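Local coordinates for beta-galacturonidase (Eisenbergiella tayi, PDB 6NCW), which hydrolyses beta-galacturonides as a family 2 glycoside hydrolase, and may also act on beta-glucuronides, at residues 70-75 / 79-84; 93-98 / 138-143; 86-91 / 98-103. One frame throughout, in Å; residues are numbered along the deposited sequence.

Contact 1. Residues 70-75 / 79-84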
loop_
_atom_site.group_PDB
_atom_site.type_symbol
_atom_site.label_atom_id
_atom_site.label_comp_id
_atom_site.label_asym_id
_atom_site.label_seq_id
_atom_site.Cartn_x
_atom_site.Cartn_y
_atom_site.Cartn_z
ATOM N N LEU A 70 -45.404 -13.064 3.504
ATOM C CA LEU A 70 -43.964 -12.903 3.673
ATOM C C LEU A 70 -43.458 -11.990 2.564
ATOM O O LEU A 70 -43.561 -12.340 1.384
ATOM C CB LEU A 70 -43.249 -14.248 3.620
ATOM C CG LEU A 70 -43.616 -15.222 4.732
ATOM C CD1 LEU A 70 -43.506 -16.650 4.218
ATOM C CD2 LEU A 70 -42.697 -15.009 5.911
ATOM N N GLU A 71 -42.934 -10.819 2.933
ATOM C CA GLU A 71 -42.324 -9.922 1.961
ATOM C C GLU A 71 -40.803 -10.049 2.001
ATOM O O GLU A 71 -40.185 -9.926 3.068
ATOM C CB GLU A 71 -42.717 -8.463 2.179
ATOM C CG GLU A 71 -42.105 -7.578 1.060
ATOM C CD GLU A 71 -42.429 -6.107 1.184
ATOM O OE1 GLU A 71 -42.903 -5.677 2.259
ATOM O OE2 GLU A 71 -42.188 -5.377 0.190
ATOM N N PHE A 72 -40.215 -10.295 0.841
ATOM C CA PHE A 72 -38.765 -10.351 0.671
ATOM C C PHE A 72 -38.309 -9.125 -0.111
ATOM O O PHE A 72 -38.737 -8.920 -1.253
ATOM C CB PHE A 72 -38.365 -11.638 -0.037
ATOM C CG PHE A 72 -38.693 -12.870 0.758
ATOM C CD1 PHE A 72 -39.964 -13.432 0.695
ATOM C CD2 PHE A 72 -37.743 -13.444 1.595
ATOM C CE1 PHE A 72 -40.277 -14.566 1.450
ATOM C CE2 PHE A 72 -38.056 -14.576 2.357
ATOM C CZ PHE A 72 -39.323 -15.131 2.281
ATOM N N LYS A 73 -37.453 -8.308 0.504
ATOM C CA LYS A 73 -37.017 -7.086 -0.164
ATOM C C LYS A 73 -35.897 -7.332 -1.174
ATOM O O LYS A 73 -35.733 -6.531 -2.098
ATOM C CB LYS A 73 -36.563 -6.049 0.863
ATOM C CG LYS A 73 -37.692 -5.483 1.728
ATOM C CD LYS A 73 -38.675 -4.655 0.913
ATOM C CE LYS A 73 -39.697 -3.982 1.846
ATOM N NZ LYS A 73 -40.708 -3.178 1.108
ATOM N N GLY A 74 -35.124 -8.400 -1.014
ATOM C CA GLY A 74 -34.203 -8.813 -2.047
ATOM C C GLY A 74 -33.513 -10.118 -1.718
ATOM O O GLY A 74 -32.961 -10.272 -0.630
ATOM N N VAL A 75 -33.532 -11.068 -2.647
ATOM C CA VAL A 75 -32.770 -12.307 -2.535
ATOM C C VAL A 75 -31.886 -12.405 -3.774
ATOM O O VAL A 75 -32.397 -12.385 -4.905
ATOM C CB VAL A 75 -33.681 -13.542 -2.411
ATOM C CG1 VAL A 75 -32.840 -14.811 -2.292
ATOM C CG2 VAL A 75 -34.664 -13.418 -1.220
ATOM N N ALA A 79 -34.516 -17.106 -6.054
ATOM C CA ALA A 79 -35.056 -17.520 -4.757
ATOM C C ALA A 79 -36.126 -18.591 -4.903
ATOM O O ALA A 79 -36.923 -18.553 -5.840
ATOM C CB ALA A 79 -35.682 -16.328 -4.006
ATOM N N SER A 80 -36.151 -19.530 -3.956
ATOM C CA SER A 80 -37.272 -20.440 -3.733
ATOM C C SER A 80 -37.612 -20.418 -2.251
ATOM O O SER A 80 -36.734 -20.626 -1.406
ATOM C CB SER A 80 -36.967 -21.877 -4.161
ATOM O OG SER A 80 -36.757 -21.962 -5.549
ATOM N N VAL A 81 -38.882 -20.174 -1.942
ATOM C CA VAL A 81 -39.355 -20.029 -0.572
ATOM C C VAL A 81 -40.162 -21.268 -0.202
ATOM O O VAL A 81 -41.097 -21.646 -0.917
ATOM C CB VAL A 81 -40.209 -18.766 -0.402
ATOM C CG1 VAL A 81 -40.599 -18.624 1.042
ATOM C CG2 VAL A 81 -39.459 -17.523 -0.902
ATOM N N LEU A 82 -39.797 -21.899 0.905
ATOM C CA LEU A 82 -40.497 -23.067 1.420
ATOM C C LEU A 82 -40.958 -22.760 2.834
ATOM O O LEU A 82 -40.163 -22.290 3.659
ATOM C CB LEU A 82 -39.606 -24.309 1.429
ATOM C CG LEU A 82 -39.099 -24.886 0.102
ATOM C CD1 LEU A 82 -37.876 -24.130 -0.389
ATOM C CD2 LEU A 82 -38.769 -26.367 0.276
ATOM N N VAL A 83 -42.238 -23.015 3.103
ATOM C CA VAL A 83 -42.829 -22.880 4.434
ATOM C C VAL A 83 -43.318 -24.264 4.859
ATOM O O VAL A 83 -44.059 -24.918 4.115
ATOM C CB VAL A 83 -43.977 -21.861 4.448
ATOM C CG1 VAL A 83 -44.737 -21.928 5.770
ATOM C CG2 VAL A 83 -43.435 -20.437 4.195
ATOM N N ASP A 84 -42.861 -24.726 6.025
ATOM C CA ASP A 84 -43.184 -26.064 6.526
ATOM C C ASP A 84 -42.887 -27.136 5.482
ATOM O O ASP A 84 -43.609 -28.123 5.349
ATOM C CB ASP A 84 -44.642 -26.144 6.984
ATOM C CG ASP A 84 -44.948 -25.168 8.109
ATOM O OD1 ASP A 84 -46.032 -24.551 8.099
ATOM O OD2 ASP A 84 -44.075 -25.004 8.990
#

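Contact 2. Residues 93-98 / 138-143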
loop_
_atom_site.group_PDB
_atom_site.type_symbol
_atom_site.label_atom_id
_atom_site.label_comp_id
_atom_site.label_asym_id
_atom_site.label_seq_id
_atom_site.Cartn_x
_atom_site.Cartn_y
_atom_site.Cartn_z
ATOM N N ASN A 93 -34.216 -12.046 -9.823
ATOM C CA ASN A 93 -33.667 -10.684 -9.809
ATOM C C ASN A 93 -33.387 -10.253 -8.378
ATOM O O ASN A 93 -34.294 -10.206 -7.540
ATOM C CB ASN A 93 -34.570 -9.653 -10.488
ATOM C CG ASN A 93 -33.827 -8.361 -10.838
ATOM O OD1 ASN A 93 -32.740 -8.394 -11.425
ATOM N ND2 ASN A 93 -34.413 -7.227 -10.491
ATOM N N ALA A 94 -32.128 -9.917 -8.100
ATOM C CA ALA A 94 -31.685 -9.661 -6.735
ATOM C C ALA A 94 -32.241 -8.362 -6.172
ATOM O O ALA A 94 -32.202 -8.160 -4.954
ATOM C CB ALA A 94 -30.152 -9.609 -6.685
ATOM N N TYR A 95 -32.732 -7.472 -7.022
ATOM C CA TYR A 95 -32.774 -6.068 -6.675
ATOM C C TYR A 95 -34.177 -5.502 -6.538
ATOM O O TYR A 95 -34.310 -4.308 -6.258
ATOM C CB TYR A 95 -31.978 -5.263 -7.719
ATOM C CG TYR A 95 -30.572 -5.757 -7.958
ATOM C CD1 TYR A 95 -29.574 -5.572 -7.002
ATOM C CD2 TYR A 95 -30.226 -6.390 -9.160
ATOM C CE1 TYR A 95 -28.251 -6.001 -7.235
ATOM C CE2 TYR A 95 -28.925 -6.817 -9.403
ATOM C CZ TYR A 95 -27.945 -6.630 -8.439
ATOM O OH TYR A 95 -26.663 -7.067 -8.687
ATOM N N THR A 96 -35.224 -6.322 -6.715
ATOM C CA THR A 96 -36.602 -5.891 -6.583
ATOM C C THR A 96 -37.333 -6.765 -5.559
ATOM O O THR A 96 -37.034 -7.956 -5.419
ATOM C CB THR A 96 -37.334 -5.948 -7.931
ATOM O OG1 THR A 96 -37.056 -7.194 -8.589
ATOM C CG2 THR A 96 -36.892 -4.781 -8.835
ATOM N N PRO A 97 -38.271 -6.193 -4.813
ATOM C CA PRO A 97 -38.963 -6.959 -3.770
ATOM C C PRO A 97 -40.055 -7.842 -4.357
ATOM O O PRO A 97 -40.530 -7.636 -5.477
ATOM C CB PRO A 97 -39.559 -5.875 -2.862
ATOM C CG PRO A 97 -39.724 -4.686 -3.747
ATOM C CD PRO A 97 -38.712 -4.787 -4.871
ATOM N N PHE A 98 -40.412 -8.865 -3.591
ATOM C CA PHE A 98 -41.486 -9.785 -3.963
ATOM C C PHE A 98 -42.126 -10.289 -2.679
ATOM O O PHE A 98 -41.605 -10.067 -1.584
ATOM C CB PHE A 98 -40.984 -10.957 -4.836
ATOM C CG PHE A 98 -39.969 -11.884 -4.144
ATOM C CD1 PHE A 98 -38.624 -11.538 -4.063
ATOM C CD2 PHE A 98 -40.367 -13.103 -3.611
ATOM C CE1 PHE A 98 -37.695 -12.389 -3.462
ATOM C CE2 PHE A 98 -39.456 -13.960 -3.003
ATOM C CZ PHE A 98 -38.108 -13.604 -2.929
ATOM N N ILE A 138 -29.655 -13.541 1.138
ATOM C CA ILE A 138 -30.817 -12.714 1.443
ATOM C C ILE A 138 -30.248 -11.333 1.740
ATOM O O ILE A 138 -29.948 -10.993 2.891
ATOM C CB ILE A 138 -31.634 -13.271 2.610
ATOM C CG1 ILE A 138 -31.923 -14.770 2.402
ATOM C CG2 ILE A 138 -32.912 -12.476 2.777
ATOM C CD1 ILE A 138 -32.870 -15.369 3.456
ATOM N N SER A 139 -30.116 -10.523 0.689
ATOM C CA SER A 139 -29.340 -9.291 0.731
ATOM C C SER A 139 -30.130 -8.064 1.188
ATOM O O SER A 139 -29.511 -7.016 1.441
ATOM C CB SER A 139 -28.725 -9.034 -0.654
ATOM O OG SER A 139 -29.649 -9.335 -1.691
ATOM N N ARG A 140 -31.462 -8.145 1.265
ATOM C CA ARG A 140 -32.301 -7.107 1.869
ATOM C C ARG A 140 -33.308 -7.793 2.798
ATOM O O ARG A 140 -33.331 -9.018 2.916
ATOM C CB ARG A 140 -32.991 -6.239 0.800
ATOM C CG ARG A 140 -32.022 -5.523 -0.138
ATOM C CD ARG A 140 -32.745 -4.727 -1.203
ATOM N NE ARG A 140 -31.809 -4.274 -2.232
ATOM C CZ ARG A 140 -32.164 -3.852 -3.442
ATOM N NH1 ARG A 140 -33.449 -3.814 -3.785
ATOM N NH2 ARG A 140 -31.231 -3.480 -4.318
ATOM N N GLY A 141 -34.128 -7.005 3.484
ATOM C CA GLY A 141 -34.864 -7.503 4.636
ATOM C C GLY A 141 -35.999 -8.455 4.294
ATOM O O GLY A 141 -36.338 -8.693 3.132
ATOM N N VAL A 142 -36.593 -9.015 5.358
ATOM C CA VAL A 142 -37.693 -9.977 5.273
ATOM C C VAL A 142 -38.731 -9.616 6.328
ATOM O O VAL A 142 -38.384 -9.349 7.486
ATOM C CB VAL A 142 -37.220 -11.431 5.474
ATOM C CG1 VAL A 142 -38.398 -12.389 5.444
ATOM C CG2 VAL A 142 -36.193 -11.828 4.422
ATOM N N VAL A 143 -40.004 -9.604 5.932
ATOM C CA VAL A 143 -41.090 -9.131 6.788
ATOM C C VAL A 143 -42.206 -10.167 6.803
ATOM O O VAL A 143 -42.658 -10.612 5.742
ATOM C CB VAL A 143 -41.649 -7.773 6.324
ATOM C CG1 VAL A 143 -42.810 -7.352 7.231
ATOM C CG2 VAL A 143 -40.571 -6.716 6.364
HETATM O O HOH W 1 -30.434 -7.200 -2.663
#

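Contact 3. Residues 86-91 / 98-103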
loop_
_atom_site.group_PDB
_atom_site.type_symbol
_atom_site.label_atom_id
_atom_site.label_comp_id
_atom_site.label_asym_id
_atom_site.label_seq_id
_atom_site.Cartn_x
_atom_site.Cartn_y
_atom_site.Cartn_z
ATOM N N LYS A 86 -43.069 -26.997 2.266
ATOM C CA LYS A 86 -43.797 -26.914 1.008
ATOM C C LYS A 86 -43.307 -25.720 0.200
ATOM O O LYS A 86 -43.260 -24.602 0.740
ATOM C CB LYS A 86 -45.297 -26.777 1.265
ATOM C CG LYS A 86 -46.108 -26.418 0.004
ATOM C CD LYS A 86 -47.408 -25.650 0.299
ATOM C CE LYS A 86 -48.200 -25.391 -1.000
ATOM N NZ LYS A 86 -48.663 -23.963 -1.213
ATOM N N PRO A 87 -42.950 -25.896 -1.075
ATOM C CA PRO A 87 -42.631 -24.735 -1.922
ATOM C C PRO A 87 -43.844 -23.837 -2.094
ATOM O O PRO A 87 -44.915 -24.291 -2.494
ATOM C CB PRO A 87 -42.211 -25.370 -3.250
ATOM C CG PRO A 87 -41.775 -26.741 -2.892
ATOM C CD PRO A 87 -42.683 -27.167 -1.767
ATOM N N VAL A 88 -43.669 -22.549 -1.790
ATOM C CA VAL A 88 -44.765 -21.587 -1.811
ATOM C C VAL A 88 -44.474 -20.358 -2.657
ATOM O O VAL A 88 -45.347 -19.499 -2.799
ATOM C CB VAL A 88 -45.163 -21.158 -0.380
ATOM C CG1 VAL A 88 -45.853 -22.305 0.340
ATOM C CG2 VAL A 88 -43.939 -20.699 0.402
ATOM N N GLY A 89 -43.278 -20.222 -3.209
ATOM C CA GLY A 89 -42.962 -19.029 -3.973
ATOM C C GLY A 89 -41.577 -19.124 -4.576
ATOM O O GLY A 89 -40.733 -19.914 -4.141
ATOM N N SER A 90 -41.365 -18.309 -5.602
ATOM C CA SER A 90 -40.057 -18.227 -6.237
ATOM C C SER A 90 -39.898 -16.853 -6.868
ATOM O O SER A 90 -40.878 -16.124 -7.074
ATOM C CB SER A 90 -39.868 -19.332 -7.277
ATOM O OG SER A 90 -40.572 -19.017 -8.453
ATOM N N HIS A 91 -38.648 -16.503 -7.172
ATOM C CA HIS A 91 -38.355 -15.164 -7.667
ATOM C C HIS A 91 -37.026 -15.146 -8.405
ATOM O O HIS A 91 -36.121 -15.928 -8.105
ATOM C CB HIS A 91 -38.321 -14.148 -6.525
ATOM C CG HIS A 91 -38.199 -12.724 -6.977
ATOM N ND1 HIS A 91 -37.020 -12.009 -6.884
ATOM C CD2 HIS A 91 -39.117 -11.872 -7.495
ATOM C CE1 HIS A 91 -37.223 -10.778 -7.325
ATOM N NE2 HIS A 91 -38.486 -10.670 -7.706
ATOM N N PHE A 98 -40.412 -8.865 -3.591
ATOM C CA PHE A 98 -41.486 -9.785 -3.963
ATOM C C PHE A 98 -42.126 -10.289 -2.679
ATOM O O PHE A 98 -41.605 -10.067 -1.584
ATOM C CB PHE A 98 -40.984 -10.957 -4.836
ATOM C CG PHE A 98 -39.969 -11.884 -4.144
ATOM C CD1 PHE A 98 -38.624 -11.538 -4.063
ATOM C CD2 PHE A 98 -40.367 -13.103 -3.611
ATOM C CE1 PHE A 98 -37.695 -12.389 -3.462
ATOM C CE2 PHE A 98 -39.456 -13.960 -3.003
ATOM C CZ PHE A 98 -38.108 -13.604 -2.929
ATOM N N ASP A 99 -43.271 -10.960 -2.806
ATOM C CA ASP A 99 -43.937 -11.472 -1.612
ATOM C C ASP A 99 -44.536 -12.854 -1.861
ATOM O O ASP A 99 -44.758 -13.273 -3.000
ATOM C CB ASP A 99 -45.018 -10.494 -1.081
ATOM C CG ASP A 99 -46.246 -10.361 -2.006
ATOM O OD1 ASP A 99 -46.433 -11.161 -2.945
ATOM O OD2 ASP A 99 -47.042 -9.425 -1.778
ATOM N N VAL A 100 -44.782 -13.558 -0.757
ATOM C CA VAL A 100 -45.500 -14.826 -0.736
ATOM C C VAL A 100 -46.695 -14.646 0.180
ATOM O O VAL A 100 -46.546 -14.154 1.306
ATOM C CB VAL A 100 -44.615 -15.981 -0.240
ATOM C CG1 VAL A 100 -45.413 -17.272 -0.166
ATOM C CG2 VAL A 100 -43.403 -16.142 -1.142
ATOM N N VAL A 101 -47.875 -15.026 -0.302
ATOM C CA VAL A 101 -49.113 -14.929 0.463
ATOM C C VAL A 101 -49.643 -16.336 0.707
ATOM O O VAL A 101 -49.747 -17.139 -0.225
ATOM C CB VAL A 101 -50.154 -14.062 -0.260
ATOM C CG1 VAL A 101 -51.466 -14.078 0.512
ATOM C CG2 VAL A 101 -49.622 -12.633 -0.408
ATOM N N LEU A 102 -49.965 -16.635 1.963
ATOM C CA LEU A 102 -50.373 -17.971 2.373
ATOM C C LEU A 102 -51.702 -17.896 3.100
ATOM O O LEU A 102 -51.841 -17.143 4.069
ATOM C CB LEU A 102 -49.333 -18.623 3.278
ATOM C CG LEU A 102 -48.101 -19.112 2.533
ATOM C CD1 LEU A 102 -47.161 -19.806 3.492
ATOM C CD2 LEU A 102 -48.530 -20.030 1.401
ATOM N N LYS A 103 -52.661 -18.696 2.650
ATOM C CA LYS A 103 -54.013 -18.633 3.177
ATOM C C LYS A 103 -54.182 -19.626 4.316
ATOM O O LYS A 103 -53.807 -20.796 4.191
ATOM C CB LYS A 103 -55.030 -18.896 2.066
ATOM C CG LYS A 103 -55.222 -17.698 1.145
ATOM C CD LYS A 103 -55.981 -18.065 -0.124
ATOM C CE LYS A 103 -56.451 -16.817 -0.854
ATOM N NZ LYS A 103 -57.207 -17.134 -2.096
#

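Contact 1. Residues 70-75 / 79-84
Lys73 NZ is gripped by two carboxylates, on the far side of strand 68-72 from the packing of Phe72 on Val81. Within segment 70-75 it forms a salt bridge to Glu71 OE2 at 2.8 Å, approaching from above the carboxylate plane, 47° out of it; its second partner is Glu317 OE1. This charged pair takes no part in the contact with segment 79-84, and what joins the two segments is wholly apolar. Three pairs carry it. Phe72 and Val81 come from opposite directions, and CG2 of Val81 lies 4.3 Å from the centroid of the Phe72 ring, 29° off the ring normal, an off-centre CH-pi contact. Both methyls take part: Val81 CG2 is 3.9 Å from Phe72 CE1, while Val81 CG1 stands at 3.9 Å from Phe72 CZ. With its CG anti to the carbonyl carbon (chi1 -64°), Phe72 presents this far end of the ring to the valine. Leu70 and Val83 meet tip to tip, CD1 of the leucine 3.8 Å from CG2 of the valine. Val75 sets its CG1 3.6 Å from Ala79 CB, the closest approach of the three. All six residues are buried. Joined by side chains alone, the two segments belong to facing sheets of the N-terminal beta-sandwich, the jelly-roll-like domain of family 2 enzymes. Strand 68-72 runs between 142-147 and 98-105 in one sheet, strand 78-83 between 109-117 and 86-92 in the other, and Phe98, Val114 and Val142 also pack against Phe72.

Contact 2. Residues 93-98 / 138-143
A buried, mainly polar contact joins Tyr95 and Ala94, in the loop between strands 86-92 and 98-105, to Arg140 and Ser139, in the chain leading into strand 142-147. Its one direct bond runs from Arg140 NH1 to Tyr95 O at 2.7 Å. The bond is bent, with an N-H...O angle of 135°, and the donor sits well above the carbonyl plane, 60° out of it. Extended from CG to NE, the arginine chain also brings NH2 to the edge of the Tyr95 ring, near its plane, 3.8 Å from CD1. NH2 is held from beyond the two segments by Glu279 OE2 and Pro314 O, which helps fix the rotation of the guanidinium. This loop edge of the N-terminal beta-sandwich faces the TIM-barrel domain: Tyr95 stacks on Tyr313 and meets His335 edge-to-face, and its side chain is about 8 Å from that of the galacturonate-binding His312. A water gives the second link, donating to Ala94 O at 3.0 Å and also bonding Ser139 OG, which has Ser76 OG as a further partner. Within the loop, Asn93 ND2 donates to Thr96 OG1 at 3.3 Å in the amide plane, and Glu359 OE2 bonds the same hydroxyl.

Contact 3. Residues 86-91 / 98-103
His91 sets its CB over the centre of the Phe98 ring, 3.4 Å from the centroid, and stacks its imidazole on the same phenyl group. CH-pi contact and offset stack thus share one pair: the ring centroids are 4.0 Å apart and the planes only 10° from parallel. The closest carbon approach, His91 CG to Phe98 CD1, is doubtful, so the stack is judged by its planes and centroids. Phe98 holds CG between the backbone N and the carbonyl carbon (chi1 63°), the crowded position, and this lifts the ring to the histidine. Beyond the stack, His91 NE2 is hydrogen-bonded to Glu359 OE2, which ties the polar rim of the imidazole to helix 349-364. Farther along, Val88 crosses both Val100 and Leu102 at about a right angle. Its CG2 lies 3.8 Å from Val100 CG1, and its CG1 touches Leu102 CD2 at 3.7 Å. Gly89, lacking a side chain, brings its CA 4.1 Å from Val100 CG2. Val88 and Gly89 both stand opposite Val81 of the adjoining strand, a classic beta bulge, from which Val88 points its CB toward strand 98-103. The two strand axes approach to 7.0 Å at 154° between their directions, with their contact made by side chains: the face-to-face packing of two antiparallel sheets in a beta-sandwich.

Contacts 1 and 3 bridge the same two sheets of the sandwich, since strands 68-72 and 98-105 pair in one sheet and 78-83 and 86-92 in the other; the backbone bond from Phe72 N to Phe98 O joins them. Contact 1 is fully buried and aliphatic apart from one phenyl ring, whereas contact 3 is partly exposed and adds an aromatic stack. Contact 2, equally buried but at the loop end facing the barrel, relies on a guanidinium bond and a water. Its loop segment ends at Phe98, where the second strand of contact 3 begins, and Glu359 reaches a residue of each. Only contact 2 comes near residues of the galacturonate site.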